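Local coordinates for extracellular solute-binding protein, family 3 (Methylophaga aminisulfidivorans MP, PDB 5SV6) that is of unknown function but has a periplasmic binding protein-like architecture and probably acts in the methanol dehydrogenase system of its methylotrophic host, at residues R116-D121 with E263-I268; D121-S126 with Q253-R258; M151-I156 with K208-H213. All coordinates share one frame; numbering follows the deposited sequence.

Contact 1 (R116-D121 with E263-I268)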
ATOM      1  N   ARG A 116      -8.516  -3.471  15.202  1.00 11.41           N
ATOM      2  CA  ARG A 116      -9.935  -3.485  14.894  1.00 12.50           C
ATOM      3  C   ARG A 116     -10.461  -4.868  14.531  1.00 12.10           C
ATOM      4  O   ARG A 116     -11.673  -5.088  14.488  1.00 10.53           O
ATOM      5  CB  ARG A 116     -10.225  -2.519  13.746  1.00 11.77           C
ATOM      6  CG  ARG A 116      -9.882  -1.052  14.070  1.00 13.94           C
ATOM      7  CD  ARG A 116      -9.954  -0.175  12.821  1.00 15.74           C
ATOM      8  NE  ARG A 116      -9.083  -0.677  11.760  1.00 14.32           N
ATOM      9  CZ  ARG A 116      -9.177  -0.323  10.484  1.00 15.69           C
ATOM     10  NH1 ARG A 116     -10.109   0.533  10.102  1.00 17.13           N
ATOM     11  NH2 ARG A 116      -8.348  -0.834   9.586  1.00 15.00           N
ATOM     12  N   VAL A 117      -9.542  -5.785  14.256  1.00 10.77           N
ATOM     13  CA  VAL A 117      -9.881  -7.054  13.619  1.00 11.23           C
ATOM     14  C   VAL A 117      -8.956  -8.145  14.130  1.00 10.84           C
ATOM     15  O   VAL A 117      -8.006  -7.861  14.863  1.00 11.74           O
ATOM     16  CB  VAL A 117      -9.715  -6.941  12.077  1.00  8.76           C
ATOM     17  CG1 VAL A 117     -10.788  -6.045  11.473  1.00 10.57           C
ATOM     18  CG2 VAL A 117      -8.324  -6.416  11.719  1.00 10.62           C
ATOM     19  N   ALA A 118      -9.232  -9.399  13.771  1.00  8.61           N
ATOM     20  CA  ALA A 118      -8.214 -10.434  13.936  1.00  9.95           C
ATOM     21  C   ALA A 118      -7.379 -10.490  12.659  1.00  9.43           C
ATOM     22  O   ALA A 118      -7.919 -10.369  11.551  1.00  8.25           O
ATOM     23  CB  ALA A 118      -8.852 -11.797  14.236  1.00 10.90           C
ATOM     24  N   THR A 119      -6.067 -10.662  12.799  1.00  8.62           N
ATOM     25  CA  THR A 119      -5.192 -10.687  11.635  1.00  8.83           C
ATOM     26  C   THR A 119      -4.492 -12.040  11.513  1.00  8.49           C
ATOM     27  O   THR A 119      -4.113 -12.653  12.509  1.00  7.47           O
ATOM     28  CB  THR A 119      -4.132  -9.561  11.661  1.00  9.95           C
ATOM     29  OG1 THR A 119      -3.522  -9.515  12.954  1.00  9.92           O
ATOM     30  CG2 THR A 119      -4.769  -8.211  11.363  1.00  8.68           C
ATOM     31  N   SER A 120      -4.322 -12.485  10.280  1.00  7.26           N
ATOM     32  CA  SER A 120      -3.680 -13.756  10.003  1.00  8.19           C
ATOM     33  C   SER A 120      -2.186 -13.634  10.273  1.00 10.47           C
ATOM     34  O   SER A 120      -1.672 -12.526  10.498  1.00  8.32           O
ATOM     35  CB  SER A 120      -3.881 -14.100   8.528  1.00  8.90           C
ATOM     36  OG  SER A 120      -3.073 -13.255   7.721  1.00  8.47           O
ATOM     37  N   ASP A 121      -1.485 -14.763  10.238  1.00 10.70           N
ATOM     38  CA  ASP A 121      -0.035 -14.732  10.080  1.00  9.53           C
ATOM     39  C   ASP A 121       0.257 -13.825   8.886  1.00 11.18           C
ATOM     40  O   ASP A 121      -0.444 -13.885   7.863  1.00  9.77           O
ATOM     41  CB  ASP A 121       0.528 -16.136   9.789  1.00 12.22           C
ATOM     42  CG  ASP A 121       0.247 -17.132  10.901  1.00 14.30           C
ATOM     43  OD1 ASP A 121       0.148 -16.714  12.069  1.00 14.82           O
ATOM     44  OD2 ASP A 121       0.107 -18.344  10.606  1.00 15.74           O
ATOM     45  N   GLU A 263     -12.552 -19.367  13.930  1.00 12.82           N
ATOM     46  CA  GLU A 263     -12.433 -20.620  13.188  1.00 15.10           C
ATOM     47  C   GLU A 263     -12.027 -20.334  11.743  1.00 13.09           C
ATOM     48  O   GLU A 263     -11.163 -21.008  11.189  1.00 11.89           O
ATOM     49  CB  GLU A 263     -13.727 -21.441  13.249  1.00 17.06           C
ATOM     50  CG  GLU A 263     -13.961 -22.120  14.589  1.00 17.10           C
ATOM     51  CD  GLU A 263     -12.900 -23.161  14.927  1.00 21.34           C
ATOM     52  OE1 GLU A 263     -12.458 -23.894  14.018  1.00 19.88           O
ATOM     53  OE2 GLU A 263     -12.516 -23.249  16.111  1.00 21.12           O
ATOM     54  N   LEU A 264     -12.659 -19.326  11.150  1.00 12.06           N
ATOM     55  CA  LEU A 264     -12.287 -18.844   9.826  1.00 12.53           C
ATOM     56  C   LEU A 264     -10.811 -18.444   9.781  1.00  9.83           C
ATOM     57  O   LEU A 264     -10.103 -18.784   8.840  1.00  9.63           O
ATOM     58  CB  LEU A 264     -13.156 -17.651   9.434  1.00 12.04           C
ATOM     59  CG  LEU A 264     -12.857 -16.963   8.098  1.00 10.08           C
ATOM     60  CD1 LEU A 264     -13.041 -17.955   6.965  1.00 12.56           C
ATOM     61  CD2 LEU A 264     -13.770 -15.766   7.901  1.00 11.35           C
ATOM     62  N   LEU A 265     -10.362 -17.709  10.794  1.00 10.27           N
ATOM     63  CA  LEU A 265      -8.961 -17.300  10.892  1.00  9.90           C
ATOM     64  C   LEU A 265      -7.998 -18.490  10.867  1.00 10.19           C
ATOM     65  O   LEU A 265      -6.946 -18.437  10.225  1.00  9.12           O
ATOM     66  CB  LEU A 265      -8.729 -16.480  12.160  1.00  9.64           C
ATOM     67  CG  LEU A 265      -7.306 -15.949  12.389  1.00 12.41           C
ATOM     68  CD1 LEU A 265      -6.945 -14.919  11.353  1.00 13.37           C
ATOM     69  CD2 LEU A 265      -7.143 -15.361  13.792  1.00 13.35           C
ATOM     70  N   LYS A 266      -8.345 -19.558  11.580  1.00  9.08           N
ATOM     71  CA  LYS A 266      -7.512 -20.755  11.567  1.00  9.90           C
ATOM     72  C   LYS A 266      -7.427 -21.384  10.164  1.00 11.27           C
ATOM     73  O   LYS A 266      -6.354 -21.797   9.737  1.00 10.71           O
ATOM     74  CB  LYS A 266      -7.975 -21.774  12.634  1.00 10.85           C
ATOM     75  CG  LYS A 266      -7.740 -21.272  14.058  1.00 14.42           C
ATOM     76  CD  LYS A 266      -7.947 -22.356  15.119  1.00 21.77           C
ATOM     77  CE  LYS A 266      -9.347 -22.943  15.060  1.00 20.85           C
ATOM     78  NZ  LYS A 266      -9.573 -24.005  16.108  1.00 24.18           N
ATOM     79  N   GLU A 267      -8.547 -21.444   9.447  1.00 10.73           N
ATOM     80  CA  GLU A 267      -8.540 -21.993   8.088  1.00 12.39           C
ATOM     81  C   GLU A 267      -7.702 -21.124   7.149  1.00 12.81           C
ATOM     82  O   GLU A 267      -7.007 -21.619   6.261  1.00  9.67           O
ATOM     83  CB  GLU A 267      -9.966 -22.118   7.535  1.00 14.82           C
ATOM     84  CG  GLU A 267     -10.793 -23.228   8.168  1.00 19.08           C
ATOM     85  CD  GLU A 267     -12.110 -23.469   7.441  1.00 24.98           C
ATOM     86  OE1 GLU A 267     -12.195 -23.208   6.216  1.00 25.12           O
ATOM     87  OE2 GLU A 267     -13.064 -23.923   8.104  1.00 29.94           O
ATOM     88  N   ILE A 268      -7.783 -19.816   7.354  1.00 10.36           N
ATOM     89  CA  ILE A 268      -7.004 -18.884   6.568  1.00  9.19           C
ATOM     90  C   ILE A 268      -5.505 -19.073   6.799  1.00  8.62           C
ATOM     91  O   ILE A 268      -4.736 -19.151   5.852  1.00 11.16           O
ATOM     92  CB  ILE A 268      -7.452 -17.427   6.852  1.00  9.42           C
ATOM     93  CG1 ILE A 268      -8.831 -17.205   6.220  1.00  8.64           C
ATOM     94  CG2 ILE A 268      -6.427 -16.445   6.301  1.00  9.88           C
ATOM     95  CD1 ILE A 268      -9.523 -15.909   6.604  1.00 10.48           C
TER

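Contact 2 (D121-S126 with Q253-R258)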
ATOM      1  N   ASP A 121      -1.485 -14.763  10.238  1.00 10.70           N
ATOM      2  CA  ASP A 121      -0.035 -14.732  10.080  1.00  9.53           C
ATOM      3  C   ASP A 121       0.257 -13.825   8.886  1.00 11.18           C
ATOM      4  O   ASP A 121      -0.444 -13.885   7.863  1.00  9.77           O
ATOM      5  CB  ASP A 121       0.528 -16.136   9.789  1.00 12.22           C
ATOM      6  CG  ASP A 121       0.247 -17.132  10.901  1.00 14.30           C
ATOM      7  OD1 ASP A 121       0.148 -16.714  12.069  1.00 14.82           O
ATOM      8  OD2 ASP A 121       0.107 -18.344  10.606  1.00 15.74           O
ATOM      9  N   PRO A 122       1.276 -12.961   9.008  1.00 12.19           N
ATOM     10  CA  PRO A 122       1.631 -12.081   7.883  1.00 11.57           C
ATOM     11  C   PRO A 122       2.004 -12.906   6.652  1.00 13.65           C
ATOM     12  O   PRO A 122       2.711 -13.904   6.800  1.00 12.74           O
ATOM     13  CB  PRO A 122       2.866 -11.330   8.388  1.00 12.47           C
ATOM     14  CG  PRO A 122       2.856 -11.488   9.876  1.00 14.84           C
ATOM     15  CD  PRO A 122       2.172 -12.800  10.164  1.00 12.00           C
ATOM     16  N   TYR A 123       1.531 -12.525   5.467  1.00  9.06           N
ATOM     17  CA  TYR A 123       1.903 -13.276   4.270  1.00 10.70           C
ATOM     18  C   TYR A 123       2.937 -12.540   3.420  1.00 10.84           C
ATOM     19  O   TYR A 123       3.469 -13.098   2.464  1.00 10.65           O
ATOM     20  CB  TYR A 123       0.676 -13.737   3.457  1.00 10.37           C
ATOM     21  CG  TYR A 123      -0.207 -12.625   2.908  1.00 10.69           C
ATOM     22  CD1 TYR A 123      -1.255 -12.096   3.659  1.00 10.19           C
ATOM     23  CD2 TYR A 123      -0.016 -12.144   1.626  1.00  9.63           C
ATOM     24  CE1 TYR A 123      -2.066 -11.085   3.148  1.00  9.33           C
ATOM     25  CE2 TYR A 123      -0.818 -11.155   1.102  1.00  9.54           C
ATOM     26  CZ  TYR A 123      -1.837 -10.622   1.861  1.00 11.13           C
ATOM     27  OH  TYR A 123      -2.619  -9.629   1.315  1.00 11.52           O
ATOM     28  N   TYR A 124       3.212 -11.286   3.776  1.00  9.58           N
ATOM     29  CA  TYR A 124       4.429 -10.607   3.309  1.00 11.77           C
ATOM     30  C   TYR A 124       4.769  -9.383   4.132  1.00  9.96           C
ATOM     31  O   TYR A 124       3.979  -8.924   4.943  1.00  9.28           O
ATOM     32  CB  TYR A 124       4.375 -10.230   1.817  1.00  9.32           C
ATOM     33  CG  TYR A 124       3.364  -9.159   1.407  1.00 10.45           C
ATOM     34  CD1 TYR A 124       3.786  -7.919   0.931  1.00 11.09           C
ATOM     35  CD2 TYR A 124       2.000  -9.408   1.449  1.00  9.14           C
ATOM     36  CE1 TYR A 124       2.869  -6.946   0.537  1.00  9.54           C
ATOM     37  CE2 TYR A 124       1.076  -8.452   1.050  1.00  8.70           C
ATOM     38  CZ  TYR A 124       1.515  -7.224   0.592  1.00 11.45           C
ATOM     39  OH  TYR A 124       0.589  -6.281   0.187  1.00 11.17           O
ATOM     40  N   LYS A 125       5.949  -8.844   3.877  1.00 10.06           N
ATOM     41  CA  LYS A 125       6.368  -7.596   4.492  1.00 10.44           C
ATOM     42  C   LYS A 125       6.958  -6.714   3.393  1.00 10.45           C
ATOM     43  O   LYS A 125       7.734  -7.177   2.548  1.00 10.77           O
ATOM     44  CB  LYS A 125       7.403  -7.885   5.587  1.00 10.51           C
ATOM     45  CG  LYS A 125       7.858  -6.666   6.422  1.00  9.89           C
ATOM     46  CD  LYS A 125       8.933  -7.111   7.427  1.00 12.38           C
ATOM     47  CE  LYS A 125       9.433  -5.953   8.276  1.00 13.39           C
ATOM     48  NZ  LYS A 125      10.373  -6.422   9.325  1.00 14.45           N
ATOM     49  N   SER A 126       6.570  -5.447   3.374  1.00 10.20           N
ATOM     50  CA  SER A 126       7.180  -4.526   2.422  1.00  8.75           C
ATOM     51  C   SER A 126       7.399  -3.187   3.104  1.00  8.99           C
ATOM     52  O   SER A 126       7.240  -3.076   4.312  1.00  7.80           O
ATOM     53  CB  SER A 126       6.319  -4.388   1.162  1.00  8.65           C
ATOM     54  OG  SER A 126       7.066  -3.791   0.118  1.00 10.97           O
ATOM     55  N   GLN A 253       2.049  -7.465   6.385  1.00  7.11           N
ATOM     56  CA  GLN A 253       0.664  -7.433   5.915  1.00  9.07           C
ATOM     57  C   GLN A 253      -0.065  -8.755   6.168  1.00  8.82           C
ATOM     58  O   GLN A 253       0.494  -9.828   5.950  1.00  8.48           O
ATOM     59  CB  GLN A 253       0.623  -7.081   4.428  1.00  8.91           C
ATOM     60  CG  GLN A 253       1.268  -5.732   4.117  1.00  9.37           C
ATOM     61  CD  GLN A 253       0.508  -4.584   4.744  1.00 11.48           C
ATOM     62  OE1 GLN A 253      -0.631  -4.312   4.371  1.00 10.01           O
ATOM     63  NE2 GLN A 253       1.125  -3.922   5.725  1.00 10.19           N
ATOM     64  N   SER A 254      -1.322  -8.668   6.594  1.00  7.03           N
ATOM     65  CA  SER A 254      -2.118  -9.850   6.934  1.00  7.28           C
ATOM     66  C   SER A 254      -3.515  -9.799   6.333  1.00  8.53           C
ATOM     67  O   SER A 254      -4.005  -8.732   5.971  1.00  7.75           O
ATOM     68  CB  SER A 254      -2.281  -9.964   8.451  1.00  8.18           C
ATOM     69  OG  SER A 254      -1.039 -10.114   9.117  1.00 10.10           O
ATOM     70  N   ILE A 255      -4.156 -10.960   6.243  1.00  8.45           N
ATOM     71  CA  ILE A 255      -5.594 -11.034   5.968  1.00  7.89           C
ATOM     72  C   ILE A 255      -6.320 -10.614   7.237  1.00  8.56           C
ATOM     73  O   ILE A 255      -5.847 -10.926   8.328  1.00  9.06           O
ATOM     74  CB  ILE A 255      -6.019 -12.491   5.656  1.00  7.15           C
ATOM     75  CG1 ILE A 255      -5.199 -13.086   4.505  1.00  9.23           C
ATOM     76  CG2 ILE A 255      -7.503 -12.572   5.372  1.00  8.70           C
ATOM     77  CD1 ILE A 255      -5.379 -12.391   3.183  1.00  8.63           C
ATOM     78  N   ALA A 256      -7.463  -9.934   7.114  1.00  6.63           N
ATOM     79  CA  ALA A 256      -8.256  -9.570   8.290  1.00  7.97           C
ATOM     80  C   ALA A 256      -9.633 -10.211   8.250  1.00  8.40           C
ATOM     81  O   ALA A 256     -10.263 -10.289   7.188  1.00  7.37           O
ATOM     82  CB  ALA A 256      -8.400  -8.051   8.399  1.00  8.27           C
ATOM     83  N   VAL A 257     -10.096 -10.673   9.412  1.00  7.69           N
ATOM     84  CA  VAL A 257     -11.488 -11.090   9.587  1.00  6.76           C
ATOM     85  C   VAL A 257     -11.992 -10.435  10.875  1.00  7.67           C
ATOM     86  O   VAL A 257     -11.195  -9.897  11.637  1.00  7.74           O
ATOM     87  CB  VAL A 257     -11.612 -12.630   9.710  1.00  9.32           C
ATOM     88  CG1 VAL A 257     -10.936 -13.323   8.530  1.00  7.65           C
ATOM     89  CG2 VAL A 257     -10.993 -13.116  11.014  1.00  9.95           C
ATOM     90  N   ARG A 258     -13.299 -10.473  11.131  1.00  7.86           N
ATOM     91  CA  ARG A 258     -13.813  -9.982  12.418  1.00 10.30           C
ATOM     92  C   ARG A 258     -13.166 -10.730  13.586  1.00 10.03           C
ATOM     93  O   ARG A 258     -12.829 -11.901  13.460  1.00 10.11           O
ATOM     94  CB  ARG A 258     -15.332 -10.122  12.494  1.00 11.39           C
ATOM     95  CG  ARG A 258     -16.095  -9.204  11.528  1.00 11.32           C
ATOM     96  CD  ARG A 258     -17.581  -9.508  11.609  1.00 11.16           C
ATOM     97  NE  ARG A 258     -17.875 -10.835  11.072  1.00 13.04           N
ATOM     98  CZ  ARG A 258     -18.020 -11.088   9.777  1.00 12.87           C
ATOM     99  NH1 ARG A 258     -17.890 -10.107   8.898  1.00 10.34           N
ATOM    100  NH2 ARG A 258     -18.284 -12.318   9.361  1.00 13.85           N
TER

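Contact 3 (M151-I156 with K208-H213)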
HETATM    1  N   MSE A 151      16.086  19.158  -2.468  1.00 16.26           N
HETATM    2  CA  MSE A 151      14.845  19.000  -3.221  1.00 14.94           C
HETATM    3  C   MSE A 151      13.705  19.805  -2.594  1.00 15.79           C
HETATM    4  O   MSE A 151      13.767  20.163  -1.420  1.00 14.13           O
HETATM    5  CB  MSE A 151      14.462  17.527  -3.319  1.00 15.77           C
HETATM    6  CG  MSE A 151      15.505  16.668  -4.022  1.00 14.12           C
HETATM    7 SE   MSE A 151      15.039  14.779  -3.925  1.00 22.92          SE
HETATM    8  CE  MSE A 151      16.177  14.103  -5.363  1.00 14.46           C
ATOM      9  N   SER A 152      12.665  20.064  -3.382  1.00 15.24           N
ATOM     10  CA  SER A 152      11.535  20.874  -2.947  1.00 14.20           C
ATOM     11  C   SER A 152      10.172  20.236  -3.223  1.00 14.26           C
ATOM     12  O   SER A 152       9.202  20.533  -2.528  1.00 14.02           O
ATOM     13  CB  SER A 152      11.591  22.244  -3.622  1.00 18.83           C
ATOM     14  OG  SER A 152      12.822  22.881  -3.327  1.00 23.97           O
ATOM     15  N   LYS A 153      10.106  19.363  -4.230  1.00 13.15           N
ATOM     16  CA  LYS A 153       8.835  18.751  -4.646  1.00 13.16           C
ATOM     17  C   LYS A 153       8.824  17.253  -4.374  1.00 11.47           C
ATOM     18  O   LYS A 153       9.512  16.495  -5.054  1.00 10.34           O
ATOM     19  CB  LYS A 153       8.600  18.988  -6.142  1.00 14.78           C
ATOM     20  CG  LYS A 153       8.495  20.461  -6.549  1.00 17.84           C
ATOM     21  CD  LYS A 153       7.094  20.977  -6.323  1.00 21.91           C
ATOM     22  CE  LYS A 153       6.965  22.463  -6.669  1.00 26.79           C
ATOM     23  NZ  LYS A 153       6.719  22.686  -8.125  1.00 25.65           N
ATOM     24  N   PHE A 154       8.012  16.834  -3.406  1.00 10.94           N
ATOM     25  CA  PHE A 154       7.984  15.453  -2.942  1.00 10.37           C
ATOM     26  C   PHE A 154       6.599  14.840  -3.174  1.00 11.06           C
ATOM     27  O   PHE A 154       5.614  15.282  -2.594  1.00 11.17           O
ATOM     28  CB  PHE A 154       8.326  15.394  -1.448  1.00 11.05           C
ATOM     29  CG  PHE A 154       9.690  15.954  -1.107  1.00 10.25           C
ATOM     30  CD1 PHE A 154       9.888  17.324  -1.001  1.00 12.75           C
ATOM     31  CD2 PHE A 154      10.762  15.107  -0.857  1.00 11.84           C
ATOM     32  CE1 PHE A 154      11.138  17.842  -0.691  1.00 11.59           C
ATOM     33  CE2 PHE A 154      12.022  15.619  -0.536  1.00 10.97           C
ATOM     34  CZ  PHE A 154      12.200  16.989  -0.450  1.00 13.61           C
ATOM     35  N   ALA A 155       6.515  13.814  -4.014  1.00 10.75           N
ATOM     36  CA  ALA A 155       5.223  13.167  -4.215  1.00 11.18           C
ATOM     37  C   ALA A 155       4.980  12.154  -3.091  1.00 11.42           C
ATOM     38  O   ALA A 155       5.594  11.083  -3.077  1.00 10.34           O
ATOM     39  CB  ALA A 155       5.176  12.499  -5.576  1.00 10.41           C
ATOM     40  N   ILE A 156       4.115  12.508  -2.137  1.00  9.65           N
ATOM     41  CA  ILE A 156       3.795  11.630  -1.010  1.00 11.11           C
ATOM     42  C   ILE A 156       2.298  11.568  -0.691  1.00 13.88           C
ATOM     43  O   ILE A 156       1.509  12.388  -1.167  1.00 14.01           O
ATOM     44  CB  ILE A 156       4.534  12.045   0.282  1.00 10.67           C
ATOM     45  CG1 ILE A 156       4.009  13.397   0.783  1.00 13.30           C
ATOM     46  CG2 ILE A 156       6.056  12.071   0.055  1.00  9.29           C
ATOM     47  CD1 ILE A 156       4.288  13.652   2.247  1.00 14.91           C
ATOM     48  N   LYS A 208       8.091  16.734 -12.497  1.00 14.21           N
ATOM     49  CA  LYS A 208       7.368  17.686 -11.670  1.00 16.74           C
ATOM     50  C   LYS A 208       7.623  17.416 -10.192  1.00 17.70           C
ATOM     51  O   LYS A 208       7.596  18.332  -9.369  1.00 15.61           O
ATOM     52  CB  LYS A 208       5.865  17.648 -11.965  1.00 18.06           C
ATOM     53  CG  LYS A 208       5.483  18.236 -13.314  1.00 20.60           C
ATOM     54  CD  LYS A 208       5.838  19.713 -13.402  1.00 25.58           C
ATOM     55  CE  LYS A 208       5.452  20.290 -14.760  1.00 31.45           C
ATOM     56  NZ  LYS A 208       3.968  20.364 -14.955  1.00 31.91           N
ATOM     57  N   ALA A 209       7.855  16.149  -9.859  1.00 12.88           N
ATOM     58  CA  ALA A 209       8.311  15.803  -8.523  1.00 13.51           C
ATOM     59  C   ALA A 209       9.804  15.514  -8.576  1.00 13.39           C
ATOM     60  O   ALA A 209      10.274  14.832  -9.480  1.00 14.09           O
ATOM     61  CB  ALA A 209       7.550  14.592  -7.979  1.00 10.87           C
ATOM     62  N   ASP A 210      10.558  16.043  -7.619  1.00 11.04           N
ATOM     63  CA  ASP A 210      11.960  15.654  -7.486  1.00 11.50           C
ATOM     64  C   ASP A 210      12.062  14.183  -7.114  1.00 11.03           C
ATOM     65  O   ASP A 210      13.018  13.493  -7.487  1.00 10.79           O
ATOM     66  CB  ASP A 210      12.631  16.492  -6.398  1.00 13.41           C
ATOM     67  CG  ASP A 210      12.727  17.946  -6.773  1.00 15.09           C
ATOM     68  OD1 ASP A 210      13.212  18.220  -7.885  1.00 18.45           O
ATOM     69  OD2 ASP A 210      12.311  18.802  -5.965  1.00 14.85           O
ATOM     70  N   ILE A 211      11.065  13.702  -6.371  1.00 11.02           N
ATOM     71  CA  ILE A 211      11.123  12.358  -5.798  1.00 10.50           C
ATOM     72  C   ILE A 211       9.764  11.975  -5.234  1.00  8.73           C
ATOM     73  O   ILE A 211       8.953  12.840  -4.919  1.00  8.36           O
ATOM     74  CB  ILE A 211      12.179  12.297  -4.667  1.00  9.75           C
ATOM     75  CG1 ILE A 211      12.543  10.850  -4.314  1.00  9.76           C
ATOM     76  CG2 ILE A 211      11.702  13.079  -3.441  1.00 10.97           C
ATOM     77  CD1 ILE A 211      13.734  10.733  -3.366  1.00 10.05           C
ATOM     78  N   ALA A 212       9.504  10.674  -5.137  1.00  8.49           N
ATOM     79  CA  ALA A 212       8.308  10.201  -4.461  1.00  7.86           C
ATOM     80  C   ALA A 212       8.736   9.316  -3.314  1.00  8.91           C
ATOM     81  O   ALA A 212       9.828   8.743  -3.328  1.00  7.31           O
ATOM     82  CB  ALA A 212       7.396   9.424  -5.421  1.00  7.58           C
ATOM     83  N   HIS A 213       7.883   9.227  -2.303  1.00  8.60           N
ATOM     84  CA  HIS A 213       8.092   8.267  -1.229  1.00  8.36           C
ATOM     85  C   HIS A 213       6.738   7.622  -1.023  1.00  9.37           C
ATOM     86  O   HIS A 213       5.801   8.268  -0.546  1.00  8.92           O
ATOM     87  CB  HIS A 213       8.605   8.956   0.037  1.00  7.77           C
ATOM     88  CG  HIS A 213       9.024   8.006   1.116  1.00  9.05           C
ATOM     89  ND1 HIS A 213       8.252   7.754   2.228  1.00  9.76           N
ATOM     90  CD2 HIS A 213      10.139   7.251   1.254  1.00  9.74           C
ATOM     91  CE1 HIS A 213       8.877   6.894   3.012  1.00 10.25           C
ATOM     92  NE2 HIS A 213      10.021   6.564   2.440  1.00  9.96           N
TER
HETATM   93  O   HOH W   1       6.182  20.779  -9.596  1.00 21.57           O

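Contact 1 (R116-D121 with E263-I268)
L265 reaches from its helix to the backbone of A118-S120 and supplies most of what the helix segment buries here. Its CG stands anti to the backbone N (chi1 -179°), a setting that sends both methyls across to the strand. There the two branches divide the work. CD1 comes down on main-chain atoms, 3.7 Å from CA of S120 and 3.8 Å from C of T119, while CD2 lies 4.0 Å from CB of A118. A second, smaller touch comes one turn further along the helix, where I268 brings its CG2 to within 4.1 Å of CB of S120. No hydrogen bond crosses between the two segments, and the 161 Å² buried is a modest amount; between these segments one leucine does most of the packing.

The tight part is the surroundings of S120, a buried residue, where CD1 of L265 presses on the main chain. CB of S120, not the hydroxyl, meets I268; OG donates to O of D121 at 2.7 Å, from above the carbonyl plane, and accepts from N of I255. The looser side is the pair of A118 and L265, both partly exposed, whose methyls merely touch. Beyond the contact, K266 and E263 pair with each other on the exposed side of the helix, NZ to OE2 at 3.0 Å.

Outside the two segments, N269, the residue after I268, accepts a hydrogen bond from N of D121 at its OD1. Strand 247-257 continues the arrangement: A118 and S120 pair with V257 and I255 through backbone hydrogen bonds, and I268 packs on V257, which places helix 262-274 against one face of the sheet formed by strands 118-133 and 247-257.

Contact 2 (D121-S126 with Q253-R258)
Two backbone hydrogen bonds, both made by the main chain of Q253, as acceptor and as donor, join these segments. N of Y123 donates to O of Q253 at 2.9 Å, and N of Q253 donates to O of Y124 at 2.8 Å, the second bond being the straighter at 173°. The same Q253 carbonyl also receives a CA-H...O contact from P122, CA to O 3.2 Å.

Around this polar core, the two tyrosines pack differently. Y124 turns a ring face to Q253, whose CB sits 4.0 Å from the ring centroid in a CH-pi contact, offset toward the rim; CG lies near CZ of the same ring. The glutamine chain then bends at chi2 (-65°), and its amide NE2 bonds to D111. Y123 instead meets I255 with one ring carbon, CE1 lying 3.6 Å from CD1, the two side chains crossing at about a right angle; its hydroxyl bonds to O of M108. S254 OG approaches CA of P122 at 3.5 Å but has its hydrogen-bond partner in O of S120.

Further out, I255 packs on L272 of helix 262-274, and Y124 on P217 and L290. The pairing is irregular: Y123 and Y124 together face Q253, consistent with a beta bulge in strand 118-133. This strand and 247-257 probably correspond to those linking the two lobes in related periplasmic binding proteins.

Contact 3 (M151-I156 with K208-H213)
F154, A155 and I211-H213 pair in a beta-alpha-beta crossover, parallel strands 154-156 and 211-215 joined by a helical connection that holds no strand. N of A155 donates to O of I211 at 2.8 Å in the carbonyl plane, and N of H213 returns a bond to O of A155 at 3.0 Å. On one face CG2 of I211 touches CD2 of F154 at 3.4 Å and SE of the selenomethionine M151 at 3.8 Å. On the other, CB of A155 meets the methyls of A209 and A212, and L200 and V204 of helix 197-206 pack against this alanine face.

D210 grips the loop leading into strand 154-156. Its CG lies anti to the carbonyl carbon (chi1 -66°), which carries OD2 to N of S152 and N of K153, each at 2.9 Å; both amides donate to its anti side, from opposite faces of the carboxylate plane. With an alanine here both bonds go, which would probably leave these amides without their mate and the loop freer to move. The main chain of D210 is fixed in turn, its N donating to O of K153 at 2.8 Å. A water bridges NZ of K153 and O of K208.

Overall arrangement
Followed from the N terminus, the chain enters contact 1 at 116-121 and passes straight into contact 2 at 121-126, D121 belonging to both. It then crosses to the other side of the molecule, where 151-156 pairs with 208-213 and contact 3 closes the innermost loop. The chain returns with 253-258 to close contact 2, then with 263-268 to close contact 1, so the three loops nest without crossing. Contacts 1 and 2 touch on one side of the chain's centre; contact 3 lies opposite, its centre about 30 Å from that of contact 2. This is consistent with two lobes, joined through strand 118-133, which neighbours both 247-257 and 211-215.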